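Local coordinates for protein with a SET domain within carboxy region (Cryptosporidium parvum, PDB 4LDG) that probably acts as a histone H4K20 methyltransferase through its carboxy-terminal SET domain, at residues A[183-195]-A[206-220]. Residues are numbered along the deposited sequence; the frame is centred on the assembly and turned at random.
Sequences EKYALSNRGCYMY and IDATEECLEFGPGRL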
loop_
_atom_site.group_PDB
_atom_site.type_symbol
_atom_site.label_atom_id
_atom_site.label_comp_id
_atom_site.label_asym_id
_atom_site.label_seq_id
_atom_site.Cartn_x
_atom_site.Cartn_y
_atom_site.Cartn_z
ATOM N N GLU A 183 7.874 22.862 8.555
ATOM C CA GLU A 183 8.153 23.773 9.660
ATOM C C GLU A 183 6.990 23.911 10.646
ATOM O O GLU A 183 7.222 23.981 11.849
ATOM C CB GLU A 183 8.605 25.145 9.150
ATOM C CG GLU A 183 10.048 25.143 8.648
ATOM C CD GLU A 183 10.443 26.387 7.855
ATOM O OE1 GLU A 183 10.620 26.258 6.618
ATOM O OE2 GLU A 183 10.592 27.477 8.460
ATOM N N LYS A 184 5.758 23.933 10.152
ATOM C CA LYS A 184 4.589 24.055 11.018
ATOM C C LYS A 184 4.414 22.822 11.910
ATOM O O LYS A 184 4.175 22.943 13.107
ATOM C CB LYS A 184 3.310 24.333 10.189
ATOM C CG LYS A 184 1.986 24.178 10.945
ATOM C CD LYS A 184 0.789 24.736 10.164
ATOM C CE LYS A 184 0.328 23.803 9.045
ATOM N NZ LYS A 184 -0.814 22.918 9.416
ATOM N N TYR A 185 4.542 21.637 11.335
ATOM C CA TYR A 185 4.474 20.423 12.141
ATOM C C TYR A 185 5.568 20.417 13.219
ATOM O O TYR A 185 5.287 20.121 14.365
ATOM C CB TYR A 185 4.554 19.153 11.294
ATOM C CG TYR A 185 3.418 18.982 10.284
ATOM C CD1 TYR A 185 2.092 19.196 10.642
ATOM C CD2 TYR A 185 3.681 18.577 8.987
ATOM C CE1 TYR A 185 1.071 19.058 9.726
ATOM C CE2 TYR A 185 2.663 18.401 8.081
ATOM C CZ TYR A 185 1.361 18.648 8.450
ATOM O OH TYR A 185 0.356 18.488 7.524
ATOM N N ALA A 186 6.794 20.788 12.866
ATOM C CA ALA A 186 7.875 20.790 13.857
ATOM C C ALA A 186 7.577 21.779 14.976
ATOM O O ALA A 186 7.722 21.436 16.140
ATOM C CB ALA A 186 9.220 21.089 13.220
ATOM N N LEU A 187 7.115 22.979 14.623
ATOM C CA LEU A 187 6.834 24.035 15.604
ATOM C C LEU A 187 5.684 23.674 16.570
ATOM O O LEU A 187 5.690 24.078 17.725
ATOM C CB LEU A 187 6.544 25.359 14.872
ATOM C CG LEU A 187 6.223 26.619 15.700
ATOM C CD1 LEU A 187 7.360 26.963 16.670
ATOM C CD2 LEU A 187 5.914 27.809 14.800
ATOM N N SER A 188 4.720 22.898 16.088
ATOM C CA SER A 188 3.568 22.430 16.876
ATOM C C SER A 188 3.845 21.139 17.660
ATOM O O SER A 188 2.968 20.612 18.338
ATOM C CB SER A 188 2.420 22.138 15.908
ATOM O OG SER A 188 2.360 23.143 14.913
ATOM N N ASN A 189 5.047 20.601 17.488
ATOM C CA ASN A 189 5.455 19.331 18.078
ATOM C C ASN A 189 4.625 18.163 17.636
ATOM O O ASN A 189 4.469 17.167 18.352
ATOM C CB ASN A 189 5.526 19.459 19.590
ATOM C CG ASN A 189 6.618 20.402 19.994
ATOM O OD1 ASN A 189 7.766 20.189 19.607
ATOM N ND2 ASN A 189 6.276 21.477 20.698
ATOM N N ARG A 190 4.140 18.268 16.409
ATOM C CA ARG A 190 3.434 17.177 15.807
ATOM C C ARG A 190 4.442 16.346 15.054
ATOM O O ARG A 190 5.469 16.846 14.553
ATOM C CB ARG A 190 2.343 17.680 14.882
ATOM C CG ARG A 190 1.100 18.086 15.647
ATOM C CD ARG A 190 -0.159 17.657 14.912
ATOM N NE ARG A 190 -0.546 18.586 13.855
ATOM C CZ ARG A 190 -1.367 18.292 12.843
ATOM N NH1 ARG A 190 -1.658 19.232 11.959
ATOM N NH2 ARG A 190 -1.893 17.078 12.693
ATOM N N GLY A 191 4.177 15.060 14.998
ATOM C CA GLY A 191 4.919 14.233 14.069
ATOM C C GLY A 191 4.691 14.713 12.652
ATOM O O GLY A 191 3.979 15.689 12.408
ATOM N N CYS A 192 5.274 14.018 11.705
ATOM C CA CYS A 192 5.201 14.455 10.347
ATOM C C CYS A 192 5.466 13.251 9.462
ATOM O O CYS A 192 6.555 12.669 9.491
ATOM C CB CYS A 192 6.214 15.569 10.175
ATOM S SG CYS A 192 6.693 15.922 8.506
ATOM N N TYR A 193 4.448 12.847 8.717
ATOM C CA TYR A 193 4.532 11.681 7.861
ATOM C C TYR A 193 4.538 12.195 6.433
ATOM O O TYR A 193 3.521 12.160 5.749
ATOM C CB TYR A 193 3.322 10.761 8.074
ATOM C CG TYR A 193 3.201 10.082 9.436
ATOM C CD1 TYR A 193 3.576 8.761 9.607
ATOM C CD2 TYR A 193 2.664 10.746 10.533
ATOM C CE1 TYR A 193 3.439 8.118 10.829
ATOM C CE2 TYR A 193 2.536 10.115 11.768
ATOM C CZ TYR A 193 2.920 8.797 11.903
ATOM O OH TYR A 193 2.792 8.158 13.115
ATOM N N MET A 194 5.677 12.701 5.993
ATOM C CA MET A 194 5.786 13.273 4.668
ATOM C C MET A 194 6.786 12.471 3.885
ATOM O O MET A 194 7.809 12.020 4.422
ATOM C CB MET A 194 6.212 14.740 4.721
ATOM C CG MET A 194 5.235 15.634 5.455
ATOM S SD MET A 194 5.648 17.399 5.476
ATOM C CE MET A 194 5.475 17.874 3.773
ATOM N N TYR A 195 6.488 12.296 2.606
ATOM C CA TYR A 195 7.339 11.517 1.741
ATOM C C TYR A 195 7.676 12.324 0.486
ATOM O O TYR A 195 6.845 12.459 -0.437
ATOM C CB TYR A 195 6.652 10.201 1.393
ATOM C CG TYR A 195 7.577 9.215 0.781
ATOM C CD1 TYR A 195 8.036 8.146 1.509
ATOM C CD2 TYR A 195 8.050 9.375 -0.505
ATOM C CE1 TYR A 195 8.923 7.246 0.956
ATOM C CE2 TYR A 195 8.930 8.477 -1.063
ATOM C CZ TYR A 195 9.380 7.425 -0.329
ATOM O OH TYR A 195 10.263 6.507 -0.859
ATOM N N ILE A 206 4.287 13.680 -0.672
ATOM C CA ILE A 206 3.014 13.228 -0.162
ATOM C C ILE A 206 2.990 13.444 1.331
ATOM O O ILE A 206 3.787 12.845 2.070
ATOM C CB ILE A 206 2.721 11.769 -0.503
ATOM C CG1 ILE A 206 2.436 11.633 -2.006
ATOM C CG2 ILE A 206 1.480 11.295 0.240
ATOM C CD1 ILE A 206 2.678 10.244 -2.564
ATOM N N ASP A 207 2.079 14.318 1.763
ATOM C CA ASP A 207 1.875 14.603 3.173
ATOM C C ASP A 207 0.741 13.748 3.722
ATOM O O ASP A 207 -0.411 14.050 3.482
ATOM C CB ASP A 207 1.546 16.090 3.405
ATOM C CG ASP A 207 1.435 16.424 4.876
ATOM O OD1 ASP A 207 1.732 15.519 5.676
ATOM O OD2 ASP A 207 1.032 17.564 5.244
ATOM N N ALA A 208 1.081 12.713 4.495
ATOM C CA ALA A 208 0.084 11.862 5.172
ATOM C C ALA A 208 -0.042 12.155 6.691
ATOM O O ALA A 208 -0.506 11.308 7.462
ATOM C CB ALA A 208 0.435 10.393 4.938
ATOM N N THR A 209 0.339 13.363 7.110
ATOM C CA THR A 209 0.341 13.728 8.541
ATOM C C THR A 209 -1.052 13.737 9.153
ATOM O O THR A 209 -1.242 13.141 10.202
ATOM C CB THR A 209 1.019 15.085 8.783
ATOM O OG1 THR A 209 2.353 15.033 8.279
ATOM C CG2 THR A 209 1.048 15.435 10.262
ATOM N N GLU A 210 -2.039 14.360 8.501
ATOM C CA GLU A 210 -3.386 14.360 9.054
ATOM C C GLU A 210 -3.838 12.902 9.275
ATOM O O GLU A 210 -3.561 12.008 8.467
ATOM C CB GLU A 210 -4.376 15.139 8.174
ATOM C CG GLU A 210 -3.976 16.573 7.787
ATOM C CD GLU A 210 -3.495 17.450 8.942
ATOM O OE1 GLU A 210 -3.522 17.006 10.114
ATOM O OE2 GLU A 210 -3.084 18.606 8.671
ATOM N N GLU A 211 -4.511 12.672 10.397
ATOM C CA GLU A 211 -4.947 11.337 10.775
ATOM C C GLU A 211 -6.293 11.091 10.123
ATOM O O GLU A 211 -7.332 11.138 10.783
ATOM C CB GLU A 211 -5.034 11.208 12.301
ATOM N N CYS A 212 -6.262 10.830 8.819
ATOM C CA CYS A 212 -7.461 10.547 8.045
ATOM C C CYS A 212 -7.520 9.064 7.735
ATOM O O CYS A 212 -6.591 8.511 7.146
ATOM C CB CYS A 212 -7.446 11.340 6.745
ATOM S SG CYS A 212 -7.382 13.125 6.995
ATOM N N LEU A 213 -8.617 8.430 8.132
ATOM C CA LEU A 213 -8.827 7.018 7.909
ATOM C C LEU A 213 -8.583 6.628 6.450
ATOM O O LEU A 213 -8.004 5.585 6.181
ATOM C CB LEU A 213 -10.263 6.646 8.306
ATOM C CG LEU A 213 -10.511 5.140 8.394
ATOM C CD1 LEU A 213 -9.868 4.620 9.671
ATOM C CD2 LEU A 213 -11.997 4.790 8.330
ATOM N N GLU A 214 -8.999 7.483 5.515
ATOM C CA GLU A 214 -8.836 7.207 4.079
ATOM C C GLU A 214 -7.384 6.958 3.681
ATOM O O GLU A 214 -7.149 6.304 2.674
ATOM C CB GLU A 214 -9.409 8.349 3.215
ATOM N N PHE A 215 -6.417 7.475 4.443
ATOM C CA PHE A 215 -4.982 7.266 4.110
ATOM C C PHE A 215 -4.493 5.833 4.310
ATOM O O PHE A 215 -3.549 5.387 3.651
ATOM C CB PHE A 215 -4.092 8.226 4.874
ATOM C CG PHE A 215 -4.304 9.688 4.522
ATOM C CD1 PHE A 215 -5.013 10.071 3.383
ATOM C CD2 PHE A 215 -3.745 10.674 5.312
ATOM C CE1 PHE A 215 -5.190 11.405 3.066
ATOM C CE2 PHE A 215 -3.928 12.012 5.007
ATOM C CZ PHE A 215 -4.645 12.379 3.878
ATOM N N GLY A 216 -5.154 5.082 5.178
ATOM C CA GLY A 216 -4.776 3.693 5.362
ATOM C C GLY A 216 -3.520 3.591 6.205
ATOM O O GLY A 216 -3.097 4.560 6.795
ATOM N N PRO A 217 -2.931 2.397 6.282
ATOM C CA PRO A 217 -1.855 2.175 7.228
ATOM C C PRO A 217 -0.471 2.283 6.626
ATOM O O PRO A 217 0.496 2.025 7.323
ATOM C CB PRO A 217 -2.107 0.744 7.683
ATOM C CG PRO A 217 -2.686 0.089 6.474
ATOM C CD PRO A 217 -3.535 1.141 5.827
ATOM N N GLY A 218 -0.393 2.643 5.348
ATOM C CA GLY A 218 0.869 2.772 4.630
ATOM C C GLY A 218 1.840 3.696 5.345
ATOM O O GLY A 218 3.018 3.368 5.509
ATOM N N ARG A 219 1.320 4.831 5.791
ATOM C CA ARG A 219 2.116 5.869 6.437
ATOM C C ARG A 219 2.745 5.454 7.775
ATOM O O ARG A 219 3.646 6.134 8.250
ATOM C CB ARG A 219 1.246 7.108 6.677
ATOM C CG ARG A 219 0.157 6.919 7.722
ATOM C CD ARG A 219 -0.993 7.904 7.526
ATOM N NE ARG A 219 -1.776 7.980 8.748
ATOM C CZ ARG A 219 -1.503 8.768 9.794
ATOM N NH1 ARG A 219 -0.481 9.623 9.782
ATOM N NH2 ARG A 219 -2.281 8.721 10.866
ATOM N N LEU A 220 2.233 4.374 8.380
ATOM C CA LEU A 220 2.681 3.902 9.686
ATOM C C LEU A 220 3.804 2.881 9.634
ATOM O O LEU A 220 4.286 2.441 10.654
ATOM C CB LEU A 220 1.514 3.259 10.417
ATOM C CG LEU A 220 0.232 4.071 10.556
ATOM C CD1 LEU A 220 -0.821 3.228 11.254
ATOM C CD2 LEU A 220 0.509 5.329 11.359
#
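Tyr195 and Ile206 exchange two backbone hydrogen bonds, N to O at 2.8 Å each way, and so form an antiparallel hydrogen-bonded pair; Met194 and Asp207 follow as a non-hydrogen-bonded pair. Ala208 N then donates to Tyr193 O, carrying the backbone pairing just beyond the strands. Polar side chains take over from there. Tyr185, from the last turn of helix 175-187, gives its hydroxyl to Asp207, OH to OD2 2.6 Å, on the syn lone pair and in the plane of the phenol ring. With CG anti to the backbone N (chi1 -176°), the Asp207 carboxylate is carried toward Tyr185, and its oxygens divide the work: OD1 accepts from Thr209 N, closing an Asx turn, and also from Thr209 OG1. Thr209 suits this junction because its two branches differ: OG1 accepts from Tyr193 N at 3.1 Å, while CG2 lies over one face of the Tyr185 ring in a CH-pi contact, 3.7 Å from the centroid. In the Glu210 conformer described, Arg190 makes a salt bridge, NH2 to OE1 3.1 Å, with OE1 almost in the guanidinium plane; a second conformer makes this bond less certain. Arg219 is long enough to bring NH1 over one face of the Tyr193 ring, whose electron-rich face suits a cation; CZ lies 4.7 Å from the centroid, the planes 65° apart. Leu220 CD2 adds an apolar touch at Tyr193 CE1, 4.1 Å away. Strand 170-172 flanks 202-207 on its other edge, and Leu243 of strand 240-247 touches the side chains of Tyr195 and Ile206. The whole is the open end of a beta hairpin, strands 194-199 and 202-207, within the SET domain; the Asx turn following its second strand is held to helix 175-187 by Tyr185.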